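Local coordinates for protein glutamine cyclotransferase (Tannerella forsythia, PDB 6QRO) that probably converts N-terminal glutaminyl residues of peptides into pyroglutamate, as mammalian-like type II glutaminyl cyclases do, and holds a single zinc ion, at residues Tyr37-Val42 against Asp292-Ile297; Lys88-Val93 against Ala108-Arg113; Ala132-Ser137 against Ala165-Thr170; Val209-Ala214 against Gly284-Thr289. All blocks are in the same frame, centred on the assembly; numbering follows the deposited sequence.

Contact 1 of 4, residues Tyr37-Val42 against Asp292-Ile297; sequences YIERQV and DTMENI
Met294 reaches across to Ile38 and Glu39 of the first long helix, and its side chain carries most of this contact. At CB the chain sets off with CG anti to its own carbonyl carbon (chi1 -73°), which aims it at the helix. Bends at the next two torsions then bring the thioether down onto the helix surface. The sulfur arrives first: Met294 SD lies 3.6 Å from Ile38 CG2 and a little further from the backbone of Glu39. The methyl goes on past it, so that Met294 CE sits 3.6 Å from Glu39 CB, while the aliphatic part of the glutamate crosses the methionine at about a right angle. Beside this pair, the tip of one isoleucine meets a branch of another, Ile38 CD1 lying 4.0 Å from Ile297 CG2.

On its own side, the loop is shaped by an ST turn, in which Glu295 N donates to Thr293 OG1 over 3.2 Å. The threonine hydroxyl in turn gives its proton to Glu295 OE2, on the anti lone pair, at 2.7 Å. Tyr35 extends the apolar patch one turn earlier on the helix, touching both Met294 and Ile297. The arrangement is plain apolar packing between the N-terminal helix 31-43 and the short 3-10 turn that precedes the C-terminal helix 299-314 of this M28-type alpha/beta domain.

Contact 2 of 4, residues Lys88-Val93 against Ala108-Arg113; sequences KAQNIV and AHWDSR
Gln90 O receives the indole N-H of Trp110 head-on: NE1 stands 3.0 Å from that oxygen, with a C=O...N angle of 175°, and the N-H points nearly straight at it. Gln90 O lies in the ring plane, so the bond uses the indole edge and probably limits rotation of the ring. The ring gets there because Trp110 CG sits between the backbone N and the carbonyl carbon (chi1 74°), swinging the indole off the end of its strand.

Over one face of the indole comes a methyl group. Ile92 CD1 makes a CH-pi contact with the five-membered ring, standing 3.9 Å from Trp110 CE2 and displaced toward the rim. The glutamine side chain approaches along the six-membered ring, its amide tilted from the ring plane by 33°, with Gln90 OE1 3.7 Å from Trp110 CZ2. That buried amide oxygen has no polar partner in the model.

In the mixed sheet of this alpha/beta fold, strand 157-163 runs between 86-96 and 103-109, so the tryptophan reaches over a whole strand to bond with the next one. Phe162 of that middle strand touches the indole, and Ala58 and Leu61 of helix 52-67 also pack against it.

The residues on either side of Trp110 along the chain turn to the metal-binding loop instead. His109 ND1 donates to Asp111 OD1 over 2.9 Å, meeting it from above the carboxylate plane. Asp111 OD1 also accepts from Glu166 N, and Asp111 OD2 from Asp167 N.

Contact 3 of 4, residues Ala132-Ser137 against Ala165-Thr170; sequences ADDGGS and AEDYGT. With ZN (zinc ion), chain E.
Asp134 extends its carboxylate with CG anti to the backbone N (chi1 -178°), while Asp167, at an unusual first torsion of -133°, sends its own from the opposite direction. The two meet at a zinc ion. Asp134 binds through one oxygen, OD2, at 2.0 Å from the metal. Asp167 offers both: OD2 is also 2.0 Å from the zinc ion, and OD1 lies somewhat further from it, at 2.3 Å. The carboxylate planes are turned 63° against each other.

Without the metal, so close an approach of two acceptors would be unfavourable, since Asp134 OD2 and Asp167 OD2 are only 2.9 Å apart; their shared bond to the zinc ion probably compensates. The second oxygen of Asp134 has another task. OD1 accepts a hydrogen bond from His109 NE2, which probably fixes the rotation of the carboxylate. The carboxylate of Glu166 stands near, OE1 4.6 Å from Asp134 OD1.

The backbone is prepared as well. Asp134, near the N-terminal end of helix 132-151, is the centre of an inverse gamma turn, and its N-H is held by Asp292. His288 NE2 and a water complete the coordination: the zinc ion has three protein ligands, and the water occupies the remaining modelled position. This buried centre of two aspartates and a histidine belongs to the M28 fold and is consistent with the single-zinc site of type II glutaminyl cyclases, where the mammalian enzymes have a glutamate in place of one aspartate.

Contact 4 of 4, residues Val209-Ala214 against Gly284-Thr289; sequences VGSRGA and GPYWHT. With ZN (zinc ion), chain E.
Tyr286 lays its phenol end against the side chain of Ser211, whose CB is 3.2 Å from the hydroxyl oxygen OH of Tyr286 and 3.6 Å from its ring carbon CE2. The serine comes in obliquely. Its OG is 3.3 Å from Tyr286 OH. The tyrosine ring folds back over its own turn, with Gly284 CA above one face, because CG stands between the backbone N and the carbonyl carbon (chi1 58°).

Two overlapping beta turns, type I from Gly284 and type II from Tyr286, coil this loop tightly. Tyr286 O accepts from Thr289 N at 2.9 Å and also from the threonine hydroxyl, both on the same face of the carbonyl plane. The second turn presents His288, whose NE2 binds the zinc ion at 2.3 Å. Trp287 lies over it, CE2 3.3 Å above the centre of the imidazole ring.

On the other side, Ser211 opens a type II turn and Gly210 bonds to Asp133. The two loops thus meet closely where the Ser211 side chain reaches the tyrosine's hydroxyl end, setting two buried hydroxyls next to each other, while the turn closed by Tyr286 O and Thr289 N probably helps to direct His288 at the zinc ion.

In the fold
Three of the four contacts bear on one zinc site. Contacts 3 and 4 share the metal and its water, with Asp134 OD2 and His288 NE2 3.2 Å apart. Contact 2 adds a second shell: Arg113 NH1, in the loop that follows strand 103-109, is 2.9 Å from Gly169 O. Contact 1 stands further from the metal, the side chain of Ile297 being about 13 Å from the zinc ion, yet its Asp292 grips the start of helix 132-151, OD1 being 2.9 Å from Asp133 N. Asn296 O, 2.9 Å from Arg212 N, joins it to contact 4. The centres of contacts 2 and 4 are about 20 Å apart, although Arg113 CD comes to 3.2 Å from His288 CE1.

Contact 1 of 4, residues Tyr37-Val42 against Asp292-Ile297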
loop_
_atom_site.group_PDB
_atom_site.type_symbol
_atom_site.label_atom_id
_atom_site.label_comp_id
_atom_site.label_asym_id
_atom_site.label_seq_id
_atom_site.Cartn_x
_atom_site.Cartn_y
_atom_site.Cartn_z
ATOM N N TYR A 37 6.169 -11.511 6.565
ATOM C CA TYR A 37 5.375 -11.397 5.343
ATOM C C TYR A 37 6.055 -10.475 4.318
ATOM O O TYR A 37 6.029 -10.750 3.112
ATOM C CB TYR A 37 3.984 -10.873 5.684
ATOM C CG TYR A 37 2.998 -11.868 6.258
ATOM C CD1 TYR A 37 2.822 -13.125 5.696
ATOM C CD2 TYR A 37 2.241 -11.543 7.376
ATOM C CE1 TYR A 37 1.896 -14.031 6.231
ATOM C CE2 TYR A 37 1.326 -12.440 7.925
ATOM C CZ TYR A 37 1.158 -13.673 7.342
ATOM O OH TYR A 37 0.265 -14.556 7.890
ATOM N N ILE A 38 6.639 -9.361 4.778
ATOM C CA ILE A 38 7.453 -8.522 3.902
ATOM C C ILE A 38 8.621 -9.325 3.341
ATOM O O ILE A 38 8.896 -9.296 2.136
ATOM C CB ILE A 38 7.962 -7.280 4.658
ATOM C CG1 ILE A 38 6.819 -6.405 5.154
ATOM C CG2 ILE A 38 8.921 -6.460 3.783
ATOM C CD1 ILE A 38 7.339 -5.209 6.010
ATOM N N GLU A 39 9.342 -10.039 4.219
ATOM C CA GLU A 39 10.499 -10.828 3.813
ATOM C C GLU A 39 10.093 -11.893 2.810
ATOM O O GLU A 39 10.842 -12.192 1.872
ATOM C CB GLU A 39 11.135 -11.469 5.056
ATOM C CG GLU A 39 12.584 -11.999 4.946
ATOM C CD GLU A 39 12.717 -13.374 4.307
ATOM O OE1 GLU A 39 11.743 -14.154 4.245
ATOM O OE2 GLU A 39 13.830 -13.678 3.857
ATOM N N ARG A 40 8.899 -12.465 2.981
ATOM C CA ARG A 40 8.464 -13.531 2.089
ATOM C C ARG A 40 8.224 -13.003 0.687
ATOM O O ARG A 40 8.636 -13.632 -0.289
ATOM C CB ARG A 40 7.190 -14.210 2.621
ATOM C CG ARG A 40 7.371 -15.071 3.879
ATOM C CD ARG A 40 7.939 -16.463 3.598
ATOM N NE ARG A 40 7.377 -17.136 2.430
ATOM C CZ ARG A 40 6.437 -18.085 2.484
ATOM N NH1 ARG A 40 5.999 -18.675 1.370
ATOM N NH2 ARG A 40 5.941 -18.471 3.659
ATOM N N GLN A 41 7.561 -11.849 0.573
ATOM C CA GLN A 41 7.334 -11.225 -0.728
ATOM C C GLN A 41 8.653 -10.917 -1.428
ATOM O O GLN A 41 8.901 -11.375 -2.546
ATOM C CB GLN A 41 6.532 -9.942 -0.545
ATOM C CG GLN A 41 5.147 -10.107 0.052
ATOM C CD GLN A 41 4.543 -8.764 0.427
ATOM O OE1 GLN A 41 4.215 -7.961 -0.448
ATOM N NE2 GLN A 41 4.393 -8.511 1.734
ATOM N N VAL A 42 9.519 -10.142 -0.763
ATOM C CA VAL A 42 10.800 -9.730 -1.327
ATOM C C VAL A 42 11.652 -10.952 -1.656
ATOM O O VAL A 42 12.490 -10.903 -2.558
ATOM C CB VAL A 42 11.520 -8.754 -0.359
ATOM C CG1 VAL A 42 12.942 -8.455 -0.810
ATOM C CG2 VAL A 42 10.757 -7.469 -0.217
ATOM N N ASP A 292 16.546 -0.061 -1.503
ATOM C CA ASP A 292 15.260 -0.389 -0.891
ATOM C C ASP A 292 15.169 -1.904 -0.661
ATOM O O ASP A 292 14.566 -2.664 -1.430
ATOM C CB ASP A 292 14.112 0.165 -1.725
ATOM C CG ASP A 292 12.785 0.032 -1.016
ATOM O OD1 ASP A 292 12.799 -0.473 0.135
ATOM O OD2 ASP A 292 11.740 0.443 -1.579
ATOM N N THR A 293 15.822 -2.354 0.411
ATOM C CA THR A 293 15.914 -3.764 0.779
ATOM C C THR A 293 15.342 -3.959 2.179
ATOM O O THR A 293 14.889 -3.011 2.824
ATOM C CB THR A 293 17.365 -4.262 0.741
ATOM O OG1 THR A 293 18.122 -3.546 1.717
ATOM C CG2 THR A 293 17.996 -4.036 -0.629
ATOM N N MET A 294 15.392 -5.212 2.654
ATOM C CA MET A 294 15.024 -5.515 4.033
ATOM C C MET A 294 15.899 -4.785 5.036
ATOM O O MET A 294 15.477 -4.605 6.181
ATOM C CB MET A 294 15.125 -7.018 4.299
ATOM C CG MET A 294 14.054 -7.866 3.668
ATOM S SD MET A 294 12.439 -7.178 4.092
ATOM C CE MET A 294 12.042 -8.070 5.592
ATOM N N GLU A 295 17.095 -4.345 4.621
ATOM C CA GLU A 295 18.040 -3.710 5.536
ATOM C C GLU A 295 17.416 -2.521 6.256
ATOM O O GLU A 295 17.821 -2.201 7.376
ATOM C CB GLU A 295 19.308 -3.276 4.781
ATOM C CG GLU A 295 20.276 -4.430 4.418
ATOM C CD GLU A 295 21.276 -4.060 3.298
ATOM O OE1 GLU A 295 22.502 -4.242 3.474
ATOM O OE2 GLU A 295 20.822 -3.622 2.217
ATOM N N ASN A 296 16.394 -1.893 5.672
ATOM C CA ASN A 296 15.801 -0.706 6.270
ATOM C C ASN A 296 14.558 -0.996 7.100
ATOM O O ASN A 296 14.149 -0.133 7.882
ATOM C CB ASN A 296 15.384 0.298 5.191
ATOM C CG ASN A 296 16.508 0.675 4.267
ATOM O OD1 ASN A 296 17.587 1.081 4.702
ATOM N ND2 ASN A 296 16.266 0.514 2.960
ATOM N N ILE A 297 13.976 -2.191 6.994
ATOM C CA ILE A 297 12.688 -2.433 7.635
ATOM C C ILE A 297 12.863 -2.435 9.150
ATOM O O ILE A 297 13.773 -3.079 9.686
ATOM C CB ILE A 297 12.068 -3.747 7.119
ATOM C CG1 ILE A 297 12.034 -3.739 5.582
ATOM C CG2 ILE A 297 10.694 -3.981 7.745
ATOM C CD1 ILE A 297 11.166 -2.638 4.947
#

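Contact 2 of 4, residues Lys88-Val93 against Ala108-Arg113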
loop_
_atom_site.group_PDB
_atom_site.type_symbol
_atom_site.label_atom_id
_atom_site.label_comp_id
_atom_site.label_asym_id
_atom_site.label_seq_id
_atom_site.Cartn_x
_atom_site.Cartn_y
_atom_site.Cartn_z
ATOM N N LYS A 88 0.235 -7.696 -17.424
ATOM C CA LYS A 88 -0.696 -8.719 -16.957
ATOM C C LYS A 88 -0.782 -8.585 -15.443
ATOM O O LYS A 88 -0.028 -9.217 -14.694
ATOM C CB LYS A 88 -0.212 -10.099 -17.382
ATOM C CG LYS A 88 0.142 -10.170 -18.849
ATOM C CD LYS A 88 -1.053 -10.169 -19.765
ATOM C CE LYS A 88 -0.605 -10.528 -21.185
ATOM N NZ LYS A 88 -1.178 -11.809 -21.706
ATOM N N ALA A 89 -1.725 -7.758 -15.000
ATOM C CA ALA A 89 -1.879 -7.360 -13.611
ATOM C C ALA A 89 -2.894 -8.229 -12.874
ATOM O O ALA A 89 -3.798 -8.800 -13.477
ATOM C CB ALA A 89 -2.303 -5.892 -13.516
ATOM N N GLN A 90 -2.695 -8.351 -11.557
ATOM C CA GLN A 90 -3.642 -8.977 -10.638
ATOM C C GLN A 90 -3.911 -7.989 -9.507
ATOM O O GLN A 90 -3.009 -7.700 -8.721
ATOM C CB GLN A 90 -3.135 -10.302 -10.052
ATOM C CG GLN A 90 -2.912 -11.463 -10.996
ATOM C CD GLN A 90 -1.458 -11.685 -11.370
ATOM O OE1 GLN A 90 -0.571 -11.029 -10.853
ATOM N NE2 GLN A 90 -1.215 -12.658 -12.235
ATOM N N ASN A 91 -5.120 -7.416 -9.467
ATOM C CA ASN A 91 -5.608 -6.733 -8.270
ATOM C C ASN A 91 -6.191 -7.775 -7.318
ATOM O O ASN A 91 -7.099 -8.526 -7.698
ATOM C CB ASN A 91 -6.675 -5.691 -8.597
ATOM C CG ASN A 91 -6.132 -4.497 -9.392
ATOM O OD1 ASN A 91 -4.971 -4.106 -9.270
ATOM N ND2 ASN A 91 -7.004 -3.886 -10.166
ATOM N N ILE A 92 -5.682 -7.818 -6.087
ATOM C CA ILE A 92 -6.024 -8.872 -5.129
ATOM C C ILE A 92 -6.883 -8.270 -4.022
ATOM O O ILE A 92 -6.435 -7.379 -3.287
ATOM C CB ILE A 92 -4.763 -9.546 -4.565
ATOM C CG1 ILE A 92 -3.899 -10.056 -5.720
ATOM C CG2 ILE A 92 -5.159 -10.707 -3.635
ATOM C CD1 ILE A 92 -2.458 -10.356 -5.347
ATOM N N VAL A 93 -8.119 -8.753 -3.908
ATOM C CA VAL A 93 -9.093 -8.240 -2.953
ATOM C C VAL A 93 -9.432 -9.349 -1.967
ATOM O O VAL A 93 -9.917 -10.420 -2.356
ATOM C CB VAL A 93 -10.374 -7.721 -3.633
ATOM C CG1 VAL A 93 -11.383 -7.247 -2.559
ATOM C CG2 VAL A 93 -10.064 -6.593 -4.594
ATOM N N ALA A 108 -2.963 -1.159 -0.360
ATOM C CA ALA A 108 -1.542 -0.942 -0.579
ATOM C C ALA A 108 -1.202 -1.530 -1.936
ATOM O O ALA A 108 -1.927 -2.375 -2.460
ATOM C CB ALA A 108 -0.669 -1.565 0.510
ATOM N N HIS A 109 -0.099 -1.070 -2.503
ATOM C CA HIS A 109 0.377 -1.654 -3.744
ATOM C C HIS A 109 1.414 -2.735 -3.463
ATOM O O HIS A 109 2.152 -2.679 -2.476
ATOM C CB HIS A 109 0.936 -0.583 -4.685
ATOM C CG HIS A 109 2.405 -0.319 -4.548
ATOM N ND1 HIS A 109 3.357 -1.053 -5.217
ATOM C CD2 HIS A 109 3.077 0.641 -3.866
ATOM C CE1 HIS A 109 4.555 -0.566 -4.942
ATOM N NE2 HIS A 109 4.412 0.456 -4.116
ATOM N N TRP A 110 1.412 -3.768 -4.312
ATOM C CA TRP A 110 2.259 -4.914 -4.082
ATOM C C TRP A 110 3.302 -5.150 -5.163
ATOM O O TRP A 110 4.250 -5.901 -4.915
ATOM C CB TRP A 110 1.403 -6.180 -3.922
ATOM C CG TRP A 110 0.764 -6.764 -5.157
ATOM C CD1 TRP A 110 -0.429 -6.424 -5.711
ATOM C CD2 TRP A 110 1.264 -7.870 -5.923
ATOM N NE1 TRP A 110 -0.691 -7.230 -6.804
ATOM C CE2 TRP A 110 0.329 -8.131 -6.943
ATOM C CE3 TRP A 110 2.419 -8.659 -5.846
ATOM C CZ2 TRP A 110 0.508 -9.148 -7.877
ATOM C CZ3 TRP A 110 2.590 -9.679 -6.774
ATOM C CH2 TRP A 110 1.642 -9.910 -7.774
ATOM N N ASP A 111 3.195 -4.501 -6.322
ATOM C CA ASP A 111 4.218 -4.647 -7.352
ATOM C C ASP A 111 5.502 -3.914 -6.959
ATOM O O ASP A 111 5.509 -2.990 -6.139
ATOM C CB ASP A 111 3.725 -4.102 -8.697
ATOM C CG ASP A 111 3.366 -2.625 -8.644
ATOM O OD1 ASP A 111 2.558 -2.225 -7.784
ATOM O OD2 ASP A 111 3.912 -1.850 -9.465
ATOM N N SER A 112 6.602 -4.318 -7.595
ATOM C CA SER A 112 7.882 -3.629 -7.473
ATOM C C SER A 112 8.228 -2.913 -8.771
ATOM O O SER A 112 7.981 -3.430 -9.869
ATOM C CB SER A 112 9.001 -4.590 -7.091
ATOM O OG SER A 112 8.644 -5.241 -5.908
ATOM N N ARG A 113 8.818 -1.733 -8.625
ATOM C CA ARG A 113 9.165 -0.901 -9.767
ATOM C C ARG A 113 10.178 -1.591 -10.670
ATOM O O ARG A 113 11.157 -2.172 -10.183
ATOM C CB ARG A 113 9.743 0.429 -9.288
ATOM C CG ARG A 113 10.201 1.322 -10.411
ATOM C CD ARG A 113 10.056 2.738 -9.977
ATOM N NE ARG A 113 10.445 3.731 -10.968
ATOM C CZ ARG A 113 9.749 3.987 -12.073
ATOM N NH1 ARG A 113 8.661 3.273 -12.360
ATOM N NH2 ARG A 113 10.159 4.925 -12.915
#

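Contact 3 of 4, residues Ala132-Ser137 against Ala165-Thr170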
loop_
_atom_site.group_PDB
_atom_site.type_symbol
_atom_site.label_atom_id
_atom_site.label_comp_id
_atom_site.label_asym_id
_atom_site.label_seq_id
_atom_site.Cartn_x
_atom_site.Cartn_y
_atom_site.Cartn_z
ATOM N N ALA A 132 11.188 -3.524 -0.972
ATOM C CA ALA A 132 10.865 -4.002 0.366
ATOM C C ALA A 132 9.980 -3.001 1.095
ATOM O O ALA A 132 8.945 -3.358 1.662
ATOM C CB ALA A 132 12.149 -4.267 1.154
ATOM N N ASP A 133 10.373 -1.742 1.097
ATOM C CA ASP A 133 9.517 -0.745 1.713
ATOM C C ASP A 133 8.480 -0.215 0.733
ATOM O O ASP A 133 7.319 0.006 1.095
ATOM C CB ASP A 133 10.382 0.376 2.265
ATOM C CG ASP A 133 9.619 1.294 3.137
ATOM O OD1 ASP A 133 8.766 0.797 3.913
ATOM O OD2 ASP A 133 9.891 2.514 3.060
ATOM N N ASP A 134 8.882 -0.044 -0.521
ATOM C CA ASP A 134 8.017 0.503 -1.567
ATOM C C ASP A 134 7.302 -0.671 -2.251
ATOM O O ASP A 134 7.718 -1.204 -3.282
ATOM C CB ASP A 134 8.871 1.365 -2.498
ATOM C CG ASP A 134 8.092 2.032 -3.597
ATOM O OD1 ASP A 134 6.851 1.913 -3.610
ATOM O OD2 ASP A 134 8.744 2.740 -4.412
ATOM N N GLY A 135 6.189 -1.083 -1.638
ATOM C CA GLY A 135 5.500 -2.296 -2.028
ATOM C C GLY A 135 5.353 -3.307 -0.905
ATOM O O GLY A 135 4.234 -3.632 -0.511
ATOM N N GLY A 136 6.477 -3.811 -0.383
ATOM C CA GLY A 136 6.430 -4.892 0.596
ATOM C C GLY A 136 5.849 -4.509 1.944
ATOM O O GLY A 136 5.090 -5.274 2.542
ATOM N N SER A 137 6.209 -3.336 2.456
ATOM C CA SER A 137 5.813 -2.979 3.815
ATOM C C SER A 137 4.295 -2.860 3.947
ATOM O O SER A 137 3.696 -3.431 4.867
ATOM C CB SER A 137 6.545 -1.704 4.249
ATOM O OG SER A 137 6.144 -0.571 3.506
ATOM N N ALA A 165 0.715 -2.934 -10.368
ATOM C CA ALA A 165 1.153 -2.028 -11.436
ATOM C C ALA A 165 1.015 -0.565 -11.023
ATOM O O ALA A 165 0.690 0.300 -11.842
ATOM C CB ALA A 165 0.398 -2.308 -12.742
ATOM N N GLU A 166 1.247 -0.294 -9.736
ATOM C CA GLU A 166 1.244 1.065 -9.214
ATOM C C GLU A 166 2.539 1.798 -9.517
ATOM O O GLU A 166 2.515 3.021 -9.702
ATOM C CB GLU A 166 1.033 1.020 -7.704
ATOM C CG GLU A 166 1.112 2.336 -6.939
ATOM C CD GLU A 166 2.530 2.620 -6.381
ATOM O OE1 GLU A 166 3.449 1.823 -6.662
ATOM O OE2 GLU A 166 2.723 3.611 -5.642
ATOM N N ASP A 167 3.663 1.073 -9.563
ATOM C CA ASP A 167 5.002 1.646 -9.505
ATOM C C ASP A 167 5.766 1.481 -10.816
ATOM O O ASP A 167 6.999 1.404 -10.815
ATOM C CB ASP A 167 5.797 1.013 -8.363
ATOM C CG ASP A 167 6.511 2.041 -7.525
ATOM O OD1 ASP A 167 6.283 3.239 -7.744
ATOM O OD2 ASP A 167 7.266 1.674 -6.632
ATOM N N TYR A 168 5.047 1.456 -11.942
ATOM C CA TYR A 168 5.609 1.278 -13.278
ATOM C C TYR A 168 5.555 2.583 -14.058
ATOM O O TYR A 168 5.471 2.580 -15.279
ATOM C CB TYR A 168 4.834 0.195 -14.032
ATOM C CG TYR A 168 5.581 -0.700 -15.010
ATOM C CD1 TYR A 168 6.038 -0.202 -16.244
ATOM C CD2 TYR A 168 5.706 -2.064 -14.776
ATOM C CE1 TYR A 168 6.673 -1.024 -17.161
ATOM C CE2 TYR A 168 6.324 -2.903 -15.701
ATOM C CZ TYR A 168 6.804 -2.380 -16.897
ATOM O OH TYR A 168 7.427 -3.209 -17.823
ATOM N N GLY A 169 5.580 3.713 -13.361
ATOM C CA GLY A 169 5.385 4.967 -14.044
ATOM C C GLY A 169 6.610 5.377 -14.807
ATOM O O GLY A 169 7.679 4.774 -14.682
ATOM N N THR A 170 6.441 6.436 -15.590
ATOM C CA THR A 170 7.496 6.940 -16.451
ATOM C C THR A 170 8.770 7.149 -15.635
ATOM O O THR A 170 8.751 7.899 -14.654
ATOM C CB THR A 170 7.064 8.255 -17.101
ATOM O OG1 THR A 170 5.845 8.057 -17.817
ATOM C CG2 THR A 170 8.114 8.727 -18.084
HETATM ZN ZN ZN E . 7.559 3.506 -5.826
HETATM O O HOH W 1 7.212 5.086 -5.138
#

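Contact 4 of 4, residues Val209-Ala214 against Gly284-Thr289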
loop_
_atom_site.group_PDB
_atom_site.type_symbol
_atom_site.label_atom_id
_atom_site.label_comp_id
_atom_site.label_asym_id
_atom_site.label_seq_id
_atom_site.Cartn_x
_atom_site.Cartn_y
_atom_site.Cartn_z
ATOM N N VAL A 209 5.700 2.039 4.585
ATOM C CA VAL A 209 5.341 2.080 5.995
ATOM C C VAL A 209 6.241 1.142 6.790
ATOM O O VAL A 209 5.860 0.676 7.869
ATOM C CB VAL A 209 3.851 1.755 6.216
ATOM C CG1 VAL A 209 3.000 2.986 6.023
ATOM C CG2 VAL A 209 3.397 0.672 5.247
ATOM N N GLY A 210 7.466 0.910 6.305
ATOM C CA GLY A 210 8.384 0.067 7.059
ATOM C C GLY A 210 9.795 0.587 7.294
ATOM O O GLY A 210 10.586 -0.102 7.940
ATOM N N SER A 211 10.130 1.796 6.849
ATOM C CA SER A 211 11.530 2.201 6.891
ATOM C C SER A 211 11.906 2.717 8.271
ATOM O O SER A 211 11.089 3.299 8.993
ATOM C CB SER A 211 11.850 3.276 5.850
ATOM O OG SER A 211 11.121 4.468 6.096
ATOM N N ARG A 212 13.175 2.518 8.614
ATOM C CA ARG A 212 13.712 3.038 9.861
ATOM C C ARG A 212 13.628 4.555 9.873
ATOM O O ARG A 212 14.001 5.213 8.900
ATOM C CB ARG A 212 15.154 2.560 10.028
ATOM C CG ARG A 212 15.796 2.888 11.365
ATOM C CD ARG A 212 16.995 1.976 11.536
ATOM N NE ARG A 212 16.533 0.593 11.415
ATOM C CZ ARG A 212 16.296 -0.202 12.450
ATOM N NH1 ARG A 212 16.529 0.247 13.678
ATOM N NH2 ARG A 212 15.850 -1.441 12.252
ATOM N N GLY A 213 13.066 5.105 10.953
ATOM C CA GLY A 213 12.930 6.543 11.107
ATOM C C GLY A 213 11.782 7.171 10.346
ATOM O O GLY A 213 11.736 8.397 10.230
ATOM N N ALA A 214 10.860 6.377 9.816
ATOM C CA ALA A 214 9.763 6.931 9.032
ATOM C C ALA A 214 8.902 7.895 9.851
ATOM O O ALA A 214 8.703 7.724 11.056
ATOM C CB ALA A 214 8.904 5.797 8.459
ATOM N N GLY A 284 12.274 8.510 1.403
ATOM C CA GLY A 284 13.516 8.028 1.949
ATOM C C GLY A 284 14.599 7.953 0.887
ATOM O O GLY A 284 14.328 7.801 -0.308
ATOM N N PRO A 285 15.857 8.065 1.322
ATOM C CA PRO A 285 16.981 8.076 0.365
ATOM C C PRO A 285 17.095 6.815 -0.496
ATOM O O PRO A 285 17.743 6.852 -1.549
ATOM C CB PRO A 285 18.208 8.245 1.275
ATOM C CG PRO A 285 17.707 7.984 2.688
ATOM C CD PRO A 285 16.275 8.359 2.702
ATOM N N TYR A 286 16.473 5.713 -0.090
ATOM C CA TYR A 286 16.476 4.449 -0.822
ATOM C C TYR A 286 15.420 4.389 -1.917
ATOM O O TYR A 286 15.421 3.425 -2.691
ATOM C CB TYR A 286 16.245 3.292 0.169
ATOM C CG TYR A 286 14.931 3.482 0.901
ATOM C CD1 TYR A 286 13.705 3.279 0.261
ATOM C CD2 TYR A 286 14.915 3.939 2.209
ATOM C CE1 TYR A 286 12.514 3.503 0.908
ATOM C CE2 TYR A 286 13.727 4.154 2.864
ATOM C CZ TYR A 286 12.527 3.933 2.206
ATOM O OH TYR A 286 11.327 4.148 2.858
ATOM N N TRP A 287 14.496 5.354 -1.951
ATOM C CA TRP A 287 13.341 5.300 -2.841
ATOM C C TRP A 287 13.786 5.202 -4.294
ATOM O O TRP A 287 14.574 6.030 -4.772
ATOM C CB TRP A 287 12.477 6.543 -2.669
ATOM C CG TRP A 287 11.188 6.544 -3.445
ATOM C CD1 TRP A 287 10.106 5.743 -3.243
ATOM C CD2 TRP A 287 10.861 7.379 -4.574
ATOM N NE1 TRP A 287 9.107 6.051 -4.141
ATOM C CE2 TRP A 287 9.554 7.036 -4.982
ATOM C CE3 TRP A 287 11.542 8.385 -5.269
ATOM C CZ2 TRP A 287 8.912 7.675 -6.051
ATOM C CZ3 TRP A 287 10.898 9.012 -6.335
ATOM C CH2 TRP A 287 9.603 8.647 -6.713
ATOM N N HIS A 288 13.267 4.183 -4.984
ATOM C CA HIS A 288 13.577 3.876 -6.379
ATOM C C HIS A 288 15.079 3.726 -6.596
ATOM O O HIS A 288 15.621 4.070 -7.647
ATOM C CB HIS A 288 12.952 4.908 -7.304
ATOM C CG HIS A 288 11.463 4.833 -7.338
ATOM N ND1 HIS A 288 10.697 5.532 -8.251
ATOM C CD2 HIS A 288 10.595 4.110 -6.596
ATOM C CE1 HIS A 288 9.420 5.268 -8.047
ATOM N NE2 HIS A 288 9.331 4.409 -7.046
ATOM N N THR A 289 15.760 3.213 -5.580
ATOM C CA THR A 289 17.130 2.746 -5.672
ATOM C C THR A 289 17.155 1.261 -5.351
ATOM O O THR A 289 16.149 0.665 -4.940
ATOM C CB THR A 289 18.059 3.490 -4.701
ATOM O OG1 THR A 289 17.816 3.017 -3.374
ATOM C CG2 THR A 289 17.841 4.993 -4.764
HETATM ZN ZN ZN E . 7.559 3.506 -5.826
HETATM O O HOH W 1 7.212 5.086 -5.138
#